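Long-range contacts in beta-galactosidase/beta-glucuronidase (Faecalibacterium prausnitzii L2-6, PDB 6MVF), which binds flavin mononucleotide and, as a family 2 glycoside hydrolase, probably cleaves beta-glucuronides: residues P181-P189 against I270-S278; I216-S226 against S237-L245. All blocks are in the same frame, centred on the assembly; numbering follows the deposited sequence.

Interaction 1: residues P181-P189 against I270-S278. With FMN (flavin mononucleotide), chain G.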
ATOM      1  N   PRO A 181      -4.577 -25.057 -16.745  1.00 36.51           N
ATOM      2  CA  PRO A 181      -3.938 -23.754 -16.994  1.00 31.06           C
ATOM      3  C   PRO A 181      -3.478 -23.549 -18.435  1.00 36.23           C
ATOM      4  O   PRO A 181      -3.169 -22.406 -18.814  1.00 37.75           O
ATOM      5  CB  PRO A 181      -2.748 -23.766 -16.028  1.00 25.05           C
ATOM      6  CG  PRO A 181      -2.395 -25.241 -15.900  1.00 28.82           C
ATOM      7  CD  PRO A 181      -3.701 -26.001 -16.024  1.00 27.82           C
ATOM      8  N   GLY A 182      -3.429 -24.604 -19.245  1.00 31.84           N
ATOM      9  CA  GLY A 182      -2.901 -24.503 -20.592  1.00 30.76           C
ATOM     10  C   GLY A 182      -1.423 -24.798 -20.714  1.00 28.87           C
ATOM     11  O   GLY A 182      -0.882 -24.722 -21.820  1.00 26.99           O
ATOM     12  N   ILE A 183      -0.754 -25.137 -19.618  1.00 34.92           N
ATOM     13  CA  ILE A 183       0.680 -25.412 -19.644  1.00 31.31           C
ATOM     14  C   ILE A 183       0.994 -26.429 -18.551  1.00 28.99           C
ATOM     15  O   ILE A 183       0.437 -26.375 -17.449  1.00 23.32           O
ATOM     16  CB  ILE A 183       1.483 -24.099 -19.493  1.00 28.03           C
ATOM     17  CG1 ILE A 183       2.969 -24.322 -19.743  1.00 31.94           C
ATOM     18  CG2 ILE A 183       1.253 -23.469 -18.134  1.00 27.44           C
ATOM     19  CD1 ILE A 183       3.738 -23.035 -19.893  1.00 25.68           C
ATOM     20  N   MET A 184       1.843 -27.397 -18.880  1.00 28.22           N
ATOM     21  CA  MET A 184       2.358 -28.340 -17.902  1.00 31.08           C
ATOM     22  C   MET A 184       3.886 -28.283 -17.876  1.00 29.84           C
ATOM     23  O   MET A 184       4.543 -28.124 -18.915  1.00 25.96           O
ATOM     24  CB  MET A 184       1.855 -29.756 -18.177  1.00 30.22           C
ATOM     25  CG  MET A 184       2.328 -30.350 -19.467  1.00 40.80           C
ATOM     26  SD  MET A 184       1.599 -31.977 -19.699  1.00 48.59           S
ATOM     27  CE  MET A 184       2.283 -32.904 -18.314  1.00 39.86           C
ATOM     28  N   VAL A 185       4.444 -28.368 -16.671  1.00 25.68           N
ATOM     29  CA  VAL A 185       5.865 -28.138 -16.448  1.00 27.65           C
ATOM     30  C   VAL A 185       6.380 -29.251 -15.557  1.00 27.55           C
ATOM     31  O   VAL A 185       5.914 -29.408 -14.425  1.00 27.13           O
ATOM     32  CB  VAL A 185       6.142 -26.762 -15.805  1.00 28.70           C
ATOM     33  CG1 VAL A 185       7.635 -26.508 -15.706  1.00 25.97           C
ATOM     34  CG2 VAL A 185       5.427 -25.615 -16.576  1.00 22.27           C
ATOM     35  N   THR A 186       7.354 -30.004 -16.050  1.00 24.10           N
ATOM     36  CA  THR A 186       7.998 -31.032 -15.250  1.00 20.54           C
ATOM     37  C   THR A 186       9.436 -30.629 -14.980  1.00 21.49           C
ATOM     38  O   THR A 186      10.296 -30.772 -15.855  1.00 25.44           O
ATOM     39  CB  THR A 186       7.934 -32.382 -15.969  1.00 27.92           C
ATOM     40  OG1 THR A 186       6.571 -32.678 -16.310  1.00 25.82           O
ATOM     41  CG2 THR A 186       8.493 -33.487 -15.091  1.00 25.91           C
ATOM     42  N   PRO A 187       9.745 -30.085 -13.810  1.00 26.85           N
ATOM     43  CA  PRO A 187      11.135 -29.745 -13.485  1.00 28.46           C
ATOM     44  C   PRO A 187      11.868 -30.920 -12.859  1.00 27.19           C
ATOM     45  O   PRO A 187      11.343 -31.612 -11.989  1.00 31.23           O
ATOM     46  CB  PRO A 187      10.985 -28.596 -12.470  1.00 27.23           C
ATOM     47  CG  PRO A 187       9.487 -28.217 -12.482  1.00 23.28           C
ATOM     48  CD  PRO A 187       8.793 -29.469 -12.870  1.00 29.73           C
ATOM     49  N   LYS A 188      13.110 -31.141 -13.290  1.00 25.37           N
ATOM     50  CA  LYS A 188      13.914 -32.195 -12.665  1.00 34.25           C
ATOM     51  C   LYS A 188      15.357 -31.746 -12.464  1.00 36.81           C
ATOM     52  O   LYS A 188      15.957 -31.132 -13.364  1.00 30.55           O
ATOM     53  CB  LYS A 188      13.909 -33.502 -13.476  1.00 30.09           C
ATOM     54  CG  LYS A 188      12.567 -34.207 -13.506  1.00 32.65           C
ATOM     55  CD  LYS A 188      12.601 -35.417 -14.420  1.00 38.25           C
ATOM     56  CE  LYS A 188      11.248 -36.128 -14.480  1.00 47.35           C
ATOM     57  NZ  LYS A 188      10.944 -36.864 -13.228  1.00 40.13           N
ATOM     58  N   PRO A 189      15.937 -32.050 -11.304  1.00 39.76           N
ATOM     59  CA  PRO A 189      17.359 -31.750 -11.090  1.00 32.51           C
ATOM     60  C   PRO A 189      18.235 -32.619 -11.974  1.00 30.76           C
ATOM     61  O   PRO A 189      17.870 -33.730 -12.359  1.00 34.77           O
ATOM     62  CB  PRO A 189      17.568 -32.068  -9.606  1.00 26.30           C
ATOM     63  CG  PRO A 189      16.496 -33.079  -9.294  1.00 30.98           C
ATOM     64  CD  PRO A 189      15.307 -32.665 -10.121  1.00 29.47           C
ATOM     65  N   ILE A 270       0.462 -16.937 -20.517  1.00 23.30           N
ATOM     66  CA  ILE A 270       0.162 -17.660 -19.291  1.00 26.67           C
ATOM     67  C   ILE A 270       1.470 -17.973 -18.577  1.00 31.01           C
ATOM     68  O   ILE A 270       2.557 -17.924 -19.159  1.00 28.95           O
ATOM     69  CB  ILE A 270      -0.630 -18.954 -19.544  1.00 24.75           C
ATOM     70  CG1 ILE A 270       0.190 -19.904 -20.413  1.00 26.34           C
ATOM     71  CG2 ILE A 270      -1.981 -18.639 -20.161  1.00 25.52           C
ATOM     72  CD1 ILE A 270      -0.516 -21.203 -20.701  1.00 29.31           C
ATOM     73  N   TYR A 271       1.360 -18.298 -17.291  1.00 29.65           N
ATOM     74  CA  TYR A 271       2.561 -18.524 -16.511  1.00 31.73           C
ATOM     75  C   TYR A 271       2.273 -19.481 -15.360  1.00 34.65           C
ATOM     76  O   TYR A 271       1.124 -19.803 -15.051  1.00 35.63           O
ATOM     77  CB  TYR A 271       3.152 -17.198 -16.009  1.00 39.40           C
ATOM     78  CG  TYR A 271       2.250 -16.400 -15.110  1.00 39.09           C
ATOM     79  CD1 TYR A 271       1.501 -15.337 -15.612  1.00 41.18           C
ATOM     80  CD2 TYR A 271       2.153 -16.696 -13.745  1.00 48.78           C
ATOM     81  CE1 TYR A 271       0.671 -14.592 -14.783  1.00 53.62           C
ATOM     82  CE2 TYR A 271       1.322 -15.961 -12.902  1.00 50.36           C
ATOM     83  CZ  TYR A 271       0.586 -14.908 -13.426  1.00 57.54           C
ATOM     84  OH  TYR A 271      -0.234 -14.176 -12.590  1.00 64.60           O
ATOM     85  N   ALA A 272       3.352 -19.933 -14.725  1.00 27.98           N
ATOM     86  CA  ALA A 272       3.272 -20.974 -13.717  1.00 31.76           C
ATOM     87  C   ALA A 272       4.481 -20.879 -12.795  1.00 32.59           C
ATOM     88  O   ALA A 272       5.621 -20.787 -13.262  1.00 31.17           O
ATOM     89  CB  ALA A 272       3.208 -22.359 -14.374  1.00 28.49           C
ATOM     90  N   ASN A 273       4.225 -20.913 -11.492  1.00 29.11           N
ATOM     91  CA  ASN A 273       5.275 -21.038 -10.496  1.00 27.27           C
ATOM     92  C   ASN A 273       5.556 -22.518 -10.258  1.00 34.99           C
ATOM     93  O   ASN A 273       4.625 -23.320 -10.088  1.00 35.60           O
ATOM     94  CB  ASN A 273       4.867 -20.335  -9.206  1.00 21.54           C
ATOM     95  CG  ASN A 273       4.646 -18.842  -9.413  1.00 33.88           C
ATOM     96  OD1 ASN A 273       5.086 -18.270 -10.412  1.00 30.02           O
ATOM     97  ND2 ASN A 273       3.988 -18.202  -8.459  1.00 44.60           N
ATOM     98  N   VAL A 274       6.836 -22.890 -10.306  1.00 26.05           N
ATOM     99  CA  VAL A 274       7.230 -24.286 -10.209  1.00 24.60           C
ATOM    100  C   VAL A 274       8.481 -24.375  -9.352  1.00 31.36           C
ATOM    101  O   VAL A 274       9.206 -23.393  -9.157  1.00 24.40           O
ATOM    102  CB  VAL A 274       7.472 -24.931 -11.599  1.00 27.77           C
ATOM    103  CG1 VAL A 274       6.212 -24.827 -12.480  1.00 21.99           C
ATOM    104  CG2 VAL A 274       8.682 -24.305 -12.272  1.00 20.53           C
ATOM    105  N   GLY A 275       8.718 -25.575  -8.829  1.00 26.00           N
ATOM    106  CA  GLY A 275       9.887 -25.831  -8.018  1.00 23.92           C
ATOM    107  C   GLY A 275      10.599 -27.076  -8.498  1.00 30.06           C
ATOM    108  O   GLY A 275       9.998 -27.970  -9.093  1.00 28.20           O
ATOM    109  N   VAL A 276      11.903 -27.118  -8.231  1.00 29.08           N
ATOM    110  CA  VAL A 276      12.768 -28.228  -8.610  1.00 28.35           C
ATOM    111  C   VAL A 276      13.019 -29.082  -7.367  1.00 25.86           C
ATOM    112  O   VAL A 276      13.689 -28.645  -6.426  1.00 27.69           O
ATOM    113  CB  VAL A 276      14.090 -27.723  -9.209  1.00 26.90           C
ATOM    114  CG1 VAL A 276      14.817 -28.849  -9.913  1.00 23.37           C
ATOM    115  CG2 VAL A 276      13.833 -26.544 -10.147  1.00 26.44           C
ATOM    116  N   ARG A 277      12.499 -30.307  -7.355  1.00 27.02           N
ATOM    117  CA  ARG A 277      12.811 -31.235  -6.278  1.00 26.15           C
ATOM    118  C   ARG A 277      12.630 -32.648  -6.783  1.00 26.72           C
ATOM    119  O   ARG A 277      11.817 -32.903  -7.669  1.00 29.36           O
ATOM    120  CB  ARG A 277      11.939 -31.027  -5.029  1.00 24.69           C
ATOM    121  CG  ARG A 277      10.528 -31.556  -5.124  1.00 24.78           C
ATOM    122  CD  ARG A 277       9.649 -30.575  -5.836  1.00 24.16           C
ATOM    123  NE  ARG A 277       8.288 -31.056  -6.026  1.00 25.31           N
ATOM    124  CZ  ARG A 277       7.938 -31.913  -6.978  1.00 30.13           C
ATOM    125  NH1 ARG A 277       8.878 -32.400  -7.794  1.00 29.63           N
ATOM    126  NH2 ARG A 277       6.662 -32.297  -7.100  1.00 23.73           N
ATOM    127  N   SER A 278      13.399 -33.559  -6.204  1.00 26.81           N
ATOM    128  CA  SER A 278      13.155 -34.986  -6.306  1.00 27.31           C
ATOM    129  C   SER A 278      12.959 -35.525  -4.897  1.00 26.98           C
ATOM    130  O   SER A 278      13.327 -34.879  -3.912  1.00 26.26           O
ATOM    131  CB  SER A 278      14.307 -35.710  -7.009  1.00 28.70           C
ATOM    132  OG  SER A 278      15.554 -35.415  -6.388  1.00 36.14           O
TER
HETATM  133  N1  FMN G 801      -4.575 -31.370 -23.698  1.00 47.93           N
HETATM  134  C2  FMN G 801      -5.135 -30.231 -24.113  1.00 55.69           C
HETATM  135  O2  FMN G 801      -5.671 -30.146 -25.220  1.00 51.89           O
HETATM  136  N3  FMN G 801      -5.172 -29.144 -23.374  1.00 54.37           N
HETATM  137  C4  FMN G 801      -4.651 -29.078 -22.189  1.00 46.26           C
HETATM  138  O4  FMN G 801      -4.689 -28.065 -21.509  1.00 47.31           O
HETATM  139  C4A FMN G 801      -4.020 -30.250 -21.688  1.00 44.32           C
HETATM  140  N5  FMN G 801      -3.509 -30.192 -20.491  1.00 50.25           N
HETATM  141  C5A FMN G 801      -2.912 -31.240 -19.961  1.00 56.99           C
HETATM  142  C6  FMN G 801      -2.380 -31.139 -18.702  1.00 50.97           C
HETATM  143  C7  FMN G 801      -1.756 -32.197 -18.143  1.00 52.24           C
HETATM  144  C7M FMN G 801      -1.189 -32.080 -16.783  1.00 47.16           C
HETATM  145  C8  FMN G 801      -1.676 -33.453 -18.879  1.00 58.17           C
HETATM  146  C8M FMN G 801      -1.009 -34.630 -18.262  1.00 46.27           C
HETATM  147  C9  FMN G 801      -2.211 -33.547 -20.145  1.00 58.86           C
HETATM  148  C9A FMN G 801      -2.825 -32.479 -20.724  1.00 54.27           C
HETATM  149  N10 FMN G 801      -3.392 -32.580 -21.985  1.00 55.32           N
HETATM  150  C10 FMN G 801      -4.005 -31.443 -22.508  1.00 48.11           C
HETATM  151  C1' FMN G 801      -3.220 -33.849 -22.679  1.00 62.26           C
HETATM  152  C2' FMN G 801      -4.375 -34.753 -23.037  1.00 64.55           C
HETATM  153  O2' FMN G 801      -4.502 -35.527 -21.872  1.00 70.41           O
HETATM  154  C3' FMN G 801      -4.046 -35.730 -24.143  1.00 69.11           C
HETATM  155  O3' FMN G 801      -2.930 -35.263 -24.868  1.00 76.11           O
HETATM  156  C4' FMN G 801      -5.137 -35.906 -25.175  1.00 75.22           C
HETATM  157  O4' FMN G 801      -5.636 -34.606 -25.449  1.00 78.98           O
HETATM  158  C5' FMN G 801      -6.253 -36.868 -24.762  1.00 82.10           C
HETATM  159  O5' FMN G 801      -7.364 -36.173 -24.225  1.00 85.62           O
HETATM  160  P   FMN G 801      -8.526 -36.866 -23.399  1.00107.55           P
HETATM  161  O1P FMN G 801      -9.688 -36.024 -23.745  1.00 84.07           O
HETATM  162  O2P FMN G 801      -8.567 -38.281 -23.896  1.00 94.00           O
HETATM  163  O3P FMN G 801      -8.195 -36.840 -21.945  1.00 94.16           O
HETATM  164  O   HOH W   1      10.332 -30.636  -9.576  1.00 23.88           O
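CG1 of I270 sits between its backbone N and carbonyl carbon (chi1 62°), and the chain then runs straight on (chi2 180°), which carries CD1 to 3.5 Å from P181 O and 3.7 Å from I183 CB. The I270 side chain thus bridges the two sheets of the immunoglobulin-like beta-sandwich domain of the family 2 hydrolases. Strands 183-189 and 270-274 belong to different sheets and cross at -28°. I183 and I270 lie side by side, pointing opposite ways, whereas V185 and V274 meet at about a right angle, V185 CB lying 3.8 Å from V274 CG1. Next along, the P187 ring rests against V274, its CG 4.0 Å from V274 CB, and P189 lies alongside CG1 of V276. F197, V256 and A258 of neighbouring strands also pack against this core. On the other face of strand 183-189, M184 turns to the flavin, its SD 3.7 Å from FMN C8, and T186 OG1 is hydrogen-bonded to Y386 OH. The guanidinium of R277 is held by P389 O through NE. Where the two segments draw together, near P187 and V276, one water joins their backbones, lying 2.8 Å from P187 O and 2.7 Å from G275 O, and it accepts a hydrogen bond from the backbone N of R277 at 3.1 Å.

Interaction 2: residues I216-S226 against S237-L245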
ATOM      1  N   ILE A 216      12.010 -18.516 -18.619  1.00 28.63           N
ATOM      2  CA  ILE A 216      12.082 -18.985 -17.236  1.00 31.05           C
ATOM      3  C   ILE A 216      12.757 -17.905 -16.395  1.00 30.57           C
ATOM      4  O   ILE A 216      13.889 -17.494 -16.690  1.00 31.58           O
ATOM      5  CB  ILE A 216      12.828 -20.328 -17.116  1.00 26.18           C
ATOM      6  CG1 ILE A 216      12.069 -21.446 -17.835  1.00 21.68           C
ATOM      7  CG2 ILE A 216      12.981 -20.710 -15.658  1.00 29.41           C
ATOM      8  CD1 ILE A 216      12.823 -22.742 -17.936  1.00 21.37           C
ATOM      9  N   GLU A 217      12.066 -17.452 -15.349  1.00 29.73           N
ATOM     10  CA  GLU A 217      12.556 -16.424 -14.437  1.00 36.03           C
ATOM     11  C   GLU A 217      12.930 -17.060 -13.105  1.00 36.67           C
ATOM     12  O   GLU A 217      12.207 -17.924 -12.601  1.00 30.84           O
ATOM     13  CB  GLU A 217      11.500 -15.325 -14.234  1.00 32.37           C
ATOM     14  CG  GLU A 217      11.209 -14.544 -15.514  1.00 39.13           C
ATOM     15  CD  GLU A 217       9.943 -13.693 -15.452  1.00 53.42           C
ATOM     16  OE1 GLU A 217       9.148 -13.825 -14.485  1.00 59.67           O
ATOM     17  OE2 GLU A 217       9.739 -12.885 -16.391  1.00 55.29           O
ATOM     18  N   ASP A 218      14.071 -16.645 -12.551  1.00 39.94           N
ATOM     19  CA  ASP A 218      14.604 -17.196 -11.304  1.00 38.85           C
ATOM     20  C   ASP A 218      13.799 -16.618 -10.138  1.00 40.15           C
ATOM     21  O   ASP A 218      12.882 -15.819 -10.340  1.00 42.12           O
ATOM     22  CB  ASP A 218      16.116 -16.933 -11.234  1.00 39.15           C
ATOM     23  CG  ASP A 218      16.480 -15.460 -10.960  1.00 42.99           C
ATOM     24  OD1 ASP A 218      15.601 -14.595 -10.764  1.00 45.79           O
ATOM     25  OD2 ASP A 218      17.688 -15.157 -10.953  1.00 47.90           O
ATOM     26  N   PRO A 219      14.096 -17.022  -8.893  1.00 47.50           N
ATOM     27  CA  PRO A 219      13.289 -16.515  -7.765  1.00 40.11           C
ATOM     28  C   PRO A 219      13.247 -14.999  -7.668  1.00 45.71           C
ATOM     29  O   PRO A 219      12.258 -14.443  -7.176  1.00 48.62           O
ATOM     30  CB  PRO A 219      13.969 -17.151  -6.549  1.00 42.05           C
ATOM     31  CG  PRO A 219      14.536 -18.454  -7.083  1.00 40.66           C
ATOM     32  CD  PRO A 219      14.994 -18.123  -8.469  1.00 39.47           C
ATOM     33  N   TYR A 220      14.272 -14.316  -8.166  1.00 52.05           N
ATOM     34  CA  TYR A 220      14.402 -12.867  -8.078  1.00 51.20           C
ATOM     35  C   TYR A 220      13.816 -12.141  -9.286  1.00 45.87           C
ATOM     36  O   TYR A 220      13.923 -10.913  -9.361  1.00 52.80           O
ATOM     37  CB  TYR A 220      15.889 -12.501  -7.868  1.00 52.19           C
ATOM     38  CG  TYR A 220      16.567 -13.495  -6.931  1.00 53.91           C
ATOM     39  CD1 TYR A 220      16.473 -13.361  -5.543  1.00 57.83           C
ATOM     40  CD2 TYR A 220      17.253 -14.608  -7.439  1.00 53.44           C
ATOM     41  CE1 TYR A 220      17.061 -14.310  -4.683  1.00 66.44           C
ATOM     42  CE2 TYR A 220      17.840 -15.554  -6.600  1.00 56.44           C
ATOM     43  CZ  TYR A 220      17.741 -15.407  -5.223  1.00 68.78           C
ATOM     44  OH  TYR A 220      18.326 -16.357  -4.397  1.00 64.37           O
ATOM     45  N   GLY A 221      13.188 -12.861 -10.225  1.00 44.92           N
ATOM     46  CA  GLY A 221      12.553 -12.254 -11.380  1.00 46.90           C
ATOM     47  C   GLY A 221      13.389 -12.156 -12.649  1.00 38.05           C
ATOM     48  O   GLY A 221      12.851 -11.756 -13.687  1.00 43.47           O
ATOM     49  N   CYS A 222      14.670 -12.508 -12.607  1.00 37.31           N
ATOM     50  CA  CYS A 222      15.552 -12.397 -13.769  1.00 42.99           C
ATOM     51  C   CYS A 222      15.414 -13.598 -14.697  1.00 40.62           C
ATOM     52  O   CYS A 222      15.402 -14.752 -14.248  1.00 39.82           O
ATOM     53  CB  CYS A 222      17.018 -12.297 -13.331  1.00 47.15           C
ATOM     54  SG  CYS A 222      17.413 -10.952 -12.204  1.00 59.46           S
ATOM     55  N   GLU A 223      15.363 -13.333 -15.998  1.00 32.72           N
ATOM     56  CA  GLU A 223      15.341 -14.433 -16.951  1.00 29.66           C
ATOM     57  C   GLU A 223      16.649 -15.230 -16.902  1.00 27.78           C
ATOM     58  O   GLU A 223      17.739 -14.656 -16.860  1.00 40.90           O
ATOM     59  CB  GLU A 223      15.084 -13.904 -18.350  1.00 28.06           C
ATOM     60  CG  GLU A 223      14.670 -14.981 -19.325  1.00 36.58           C
ATOM     61  CD  GLU A 223      14.742 -14.512 -20.751  1.00 44.92           C
ATOM     62  OE1 GLU A 223      15.869 -14.166 -21.195  1.00 43.38           O
ATOM     63  OE2 GLU A 223      13.670 -14.467 -21.410  1.00 43.64           O
ATOM     64  N   VAL A 224      16.540 -16.558 -16.886  1.00 30.81           N
ATOM     65  CA  VAL A 224      17.720 -17.421 -16.858  1.00 34.27           C
ATOM     66  C   VAL A 224      17.776 -18.412 -18.021  1.00 30.30           C
ATOM     67  O   VAL A 224      18.845 -18.990 -18.268  1.00 29.55           O
ATOM     68  CB  VAL A 224      17.823 -18.177 -15.516  1.00 31.68           C
ATOM     69  CG1 VAL A 224      18.324 -17.248 -14.422  1.00 26.50           C
ATOM     70  CG2 VAL A 224      16.467 -18.778 -15.132  1.00 30.86           C
ATOM     71  N   ALA A 225      16.681 -18.633 -18.743  1.00 32.00           N
ATOM     72  CA  ALA A 225      16.633 -19.604 -19.828  1.00 28.79           C
ATOM     73  C   ALA A 225      15.396 -19.313 -20.664  1.00 29.17           C
ATOM     74  O   ALA A 225      14.418 -18.726 -20.177  1.00 26.06           O
ATOM     75  CB  ALA A 225      16.617 -21.047 -19.307  1.00 25.32           C
ATOM     76  N   SER A 226      15.460 -19.706 -21.939  1.00 26.11           N
ATOM     77  CA  SER A 226      14.347 -19.478 -22.852  1.00 27.21           C
ATOM     78  C   SER A 226      14.458 -20.428 -24.029  1.00 23.89           C
ATOM     79  O   SER A 226      15.523 -20.987 -24.294  1.00 27.16           O
ATOM     80  CB  SER A 226      14.304 -18.022 -23.340  1.00 30.45           C
ATOM     81  OG  SER A 226      15.541 -17.649 -23.898  1.00 38.98           O
ATOM     82  N   SER A 237      12.322 -28.941 -23.901  1.00 29.30           N
ATOM     83  CA  SER A 237      12.985 -29.081 -22.612  1.00 28.31           C
ATOM     84  C   SER A 237      14.010 -27.964 -22.459  1.00 30.47           C
ATOM     85  O   SER A 237      14.882 -27.805 -23.318  1.00 33.71           O
ATOM     86  CB  SER A 237      13.645 -30.444 -22.503  1.00 18.34           C
ATOM     87  OG  SER A 237      14.523 -30.461 -21.402  1.00 37.39           O
ATOM     88  N   ILE A 238      13.902 -27.189 -21.375  1.00 24.84           N
ATOM     89  CA  ILE A 238      14.765 -26.038 -21.136  1.00 22.91           C
ATOM     90  C   ILE A 238      15.635 -26.312 -19.919  1.00 26.24           C
ATOM     91  O   ILE A 238      15.155 -26.828 -18.907  1.00 34.12           O
ATOM     92  CB  ILE A 238      13.951 -24.750 -20.929  1.00 31.40           C
ATOM     93  CG1 ILE A 238      12.782 -24.688 -21.925  1.00 30.53           C
ATOM     94  CG2 ILE A 238      14.867 -23.537 -21.012  1.00 25.74           C
ATOM     95  CD1 ILE A 238      12.285 -23.295 -22.172  1.00 27.58           C
ATOM     96  N   TYR A 239      16.908 -25.958 -20.015  1.00 22.92           N
ATOM     97  CA  TYR A 239      17.896 -26.241 -18.988  1.00 22.40           C
ATOM     98  C   TYR A 239      18.288 -24.958 -18.266  1.00 26.80           C
ATOM     99  O   TYR A 239      18.639 -23.963 -18.901  1.00 28.42           O
ATOM    100  CB  TYR A 239      19.130 -26.889 -19.606  1.00 20.35           C
ATOM    101  CG  TYR A 239      20.241 -27.113 -18.612  1.00 29.22           C
ATOM    102  CD1 TYR A 239      20.283 -28.272 -17.833  1.00 31.38           C
ATOM    103  CD2 TYR A 239      21.251 -26.169 -18.445  1.00 29.19           C
ATOM    104  CE1 TYR A 239      21.295 -28.482 -16.919  1.00 30.52           C
ATOM    105  CE2 TYR A 239      22.271 -26.369 -17.528  1.00 31.58           C
ATOM    106  CZ  TYR A 239      22.290 -27.528 -16.768  1.00 32.92           C
ATOM    107  OH  TYR A 239      23.308 -27.727 -15.860  1.00 27.85           O
ATOM    108  N   VAL A 240      18.247 -24.989 -16.945  1.00 34.69           N
ATOM    109  CA  VAL A 240      18.681 -23.883 -16.095  1.00 30.23           C
ATOM    110  C   VAL A 240      19.938 -24.333 -15.360  1.00 32.00           C
ATOM    111  O   VAL A 240      19.893 -25.325 -14.618  1.00 35.62           O
ATOM    112  CB  VAL A 240      17.581 -23.464 -15.102  1.00 28.65           C
ATOM    113  CG1 VAL A 240      18.119 -22.459 -14.085  1.00 31.02           C
ATOM    114  CG2 VAL A 240      16.373 -22.900 -15.835  1.00 30.24           C
ATOM    115  N   PRO A 241      21.070 -23.662 -15.527  1.00 32.35           N
ATOM    116  CA  PRO A 241      22.250 -24.006 -14.731  1.00 34.61           C
ATOM    117  C   PRO A 241      22.108 -23.512 -13.298  1.00 32.79           C
ATOM    118  O   PRO A 241      21.340 -22.596 -12.998  1.00 32.79           O
ATOM    119  CB  PRO A 241      23.389 -23.287 -15.455  1.00 28.32           C
ATOM    120  CG  PRO A 241      22.732 -22.137 -16.108  1.00 29.41           C
ATOM    121  CD  PRO A 241      21.329 -22.548 -16.458  1.00 30.12           C
ATOM    122  N   ASP A 242      22.843 -24.172 -12.404  1.00 30.40           N
ATOM    123  CA  ASP A 242      22.931 -23.766 -11.001  1.00 33.63           C
ATOM    124  C   ASP A 242      21.546 -23.591 -10.376  1.00 39.42           C
ATOM    125  O   ASP A 242      21.218 -22.551  -9.803  1.00 34.73           O
ATOM    126  CB  ASP A 242      23.747 -22.482 -10.871  1.00 33.80           C
ATOM    127  CG  ASP A 242      25.155 -22.627 -11.426  1.00 48.57           C
ATOM    128  OD1 ASP A 242      25.828 -23.640 -11.090  1.00 45.64           O
ATOM    129  OD2 ASP A 242      25.580 -21.733 -12.208  1.00 42.17           O
ATOM    130  N   ALA A 243      20.719 -24.620 -10.507  1.00 38.66           N
ATOM    131  CA  ALA A 243      19.332 -24.516 -10.081  1.00 30.53           C
ATOM    132  C   ALA A 243      19.232 -24.391  -8.566  1.00 30.92           C
ATOM    133  O   ALA A 243      19.946 -25.061  -7.821  1.00 33.57           O
ATOM    134  CB  ALA A 243      18.559 -25.739 -10.555  1.00 33.09           C
ATOM    135  N   GLU A 244      18.360 -23.504  -8.108  1.00 32.01           N
ATOM    136  CA  GLU A 244      18.007 -23.428  -6.697  1.00 33.26           C
ATOM    137  C   GLU A 244      16.860 -24.401  -6.440  1.00 32.32           C
ATOM    138  O   GLU A 244      15.746 -24.204  -6.938  1.00 30.19           O
ATOM    139  CB  GLU A 244      17.635 -22.000  -6.312  1.00 29.86           C
ATOM    140  CG  GLU A 244      18.855 -21.149  -6.033  1.00 42.62           C
ATOM    141  CD  GLU A 244      18.495 -19.719  -5.684  1.00 60.56           C
ATOM    142  OE1 GLU A 244      18.160 -19.439  -4.502  1.00 63.04           O
ATOM    143  OE2 GLU A 244      18.539 -18.872  -6.606  1.00 59.16           O
ATOM    144  N   LEU A 245      17.134 -25.465  -5.689  1.00 28.29           N
ATOM    145  CA  LEU A 245      16.119 -26.487  -5.496  1.00 28.69           C
ATOM    146  C   LEU A 245      15.026 -26.000  -4.548  1.00 31.61           C
ATOM    147  O   LEU A 245      15.230 -25.097  -3.725  1.00 23.51           O
ATOM    148  CB  LEU A 245      16.741 -27.771  -4.956  1.00 28.76           C
ATOM    149  CG  LEU A 245      17.894 -28.306  -5.799  1.00 31.70           C
ATOM    150  CD1 LEU A 245      18.400 -29.613  -5.236  1.00 27.63           C
ATOM    151  CD2 LEU A 245      17.460 -28.467  -7.232  1.00 30.15           C
TER
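I216 reaches into the core of the immunoglobulin-like sandwich with two branches: CG2 lies 4.0 Å from V240 CG2, and CD1 lies 3.8 Å from I238 CB. Its strand pairs with 223-230 in a beta hairpin, and the hairpin's sheet packs across strand 236-240 of the other sheet. At the tip, D218 to G221 form a type I turn. D218 OD1 takes the N-H of C222 at 2.9 Å, from 49° out of the carboxylate plane, and a weaker bond from Y220 N makes an Asx turn. P219 lays CB over one face of the Y220 ring. The edge of that ring faces E244, whose carboxylate is turned only 24° from the ring plane, and Y220 OH gives a weak hydrogen bond to E244 OE2 at 3.4 Å. V224 then packs its CG2 obliquely on V240, and A225 points its methyl toward strand 236-240, with CB 3.9 Å from V240 CG2. Beyond this pair, S226 joins a parallel beta ladder with a strand of a second subunit, and on the facing strand Y239 O accepts a hydrogen bond from S648 OG of that subunit. Within the chain, I238 CG2 lies 3.5 Å from A225 CB and 4.0 Å from S226 N.

Following the chain from the N terminus, 181-189 comes first, beside the flavin, and leads by way of strand 195-204 to the hairpin 216-226. Interaction 2 closes a short loop of ten residues when 237-245 returns to that hairpin. The chain then runs through strand 254-262 to 270-278, where interaction 1 closes a loop of 80 residues with interaction 2 nested inside it. Both contacts join the same two sheets of one sandwich domain, their centres 11 Å apart, and they touch where L245 CB packs 3.5 Å from V276 O. The outer face of 183-189 in interaction 1 borders FMN, while interaction 2 lies at the interface with a second subunit.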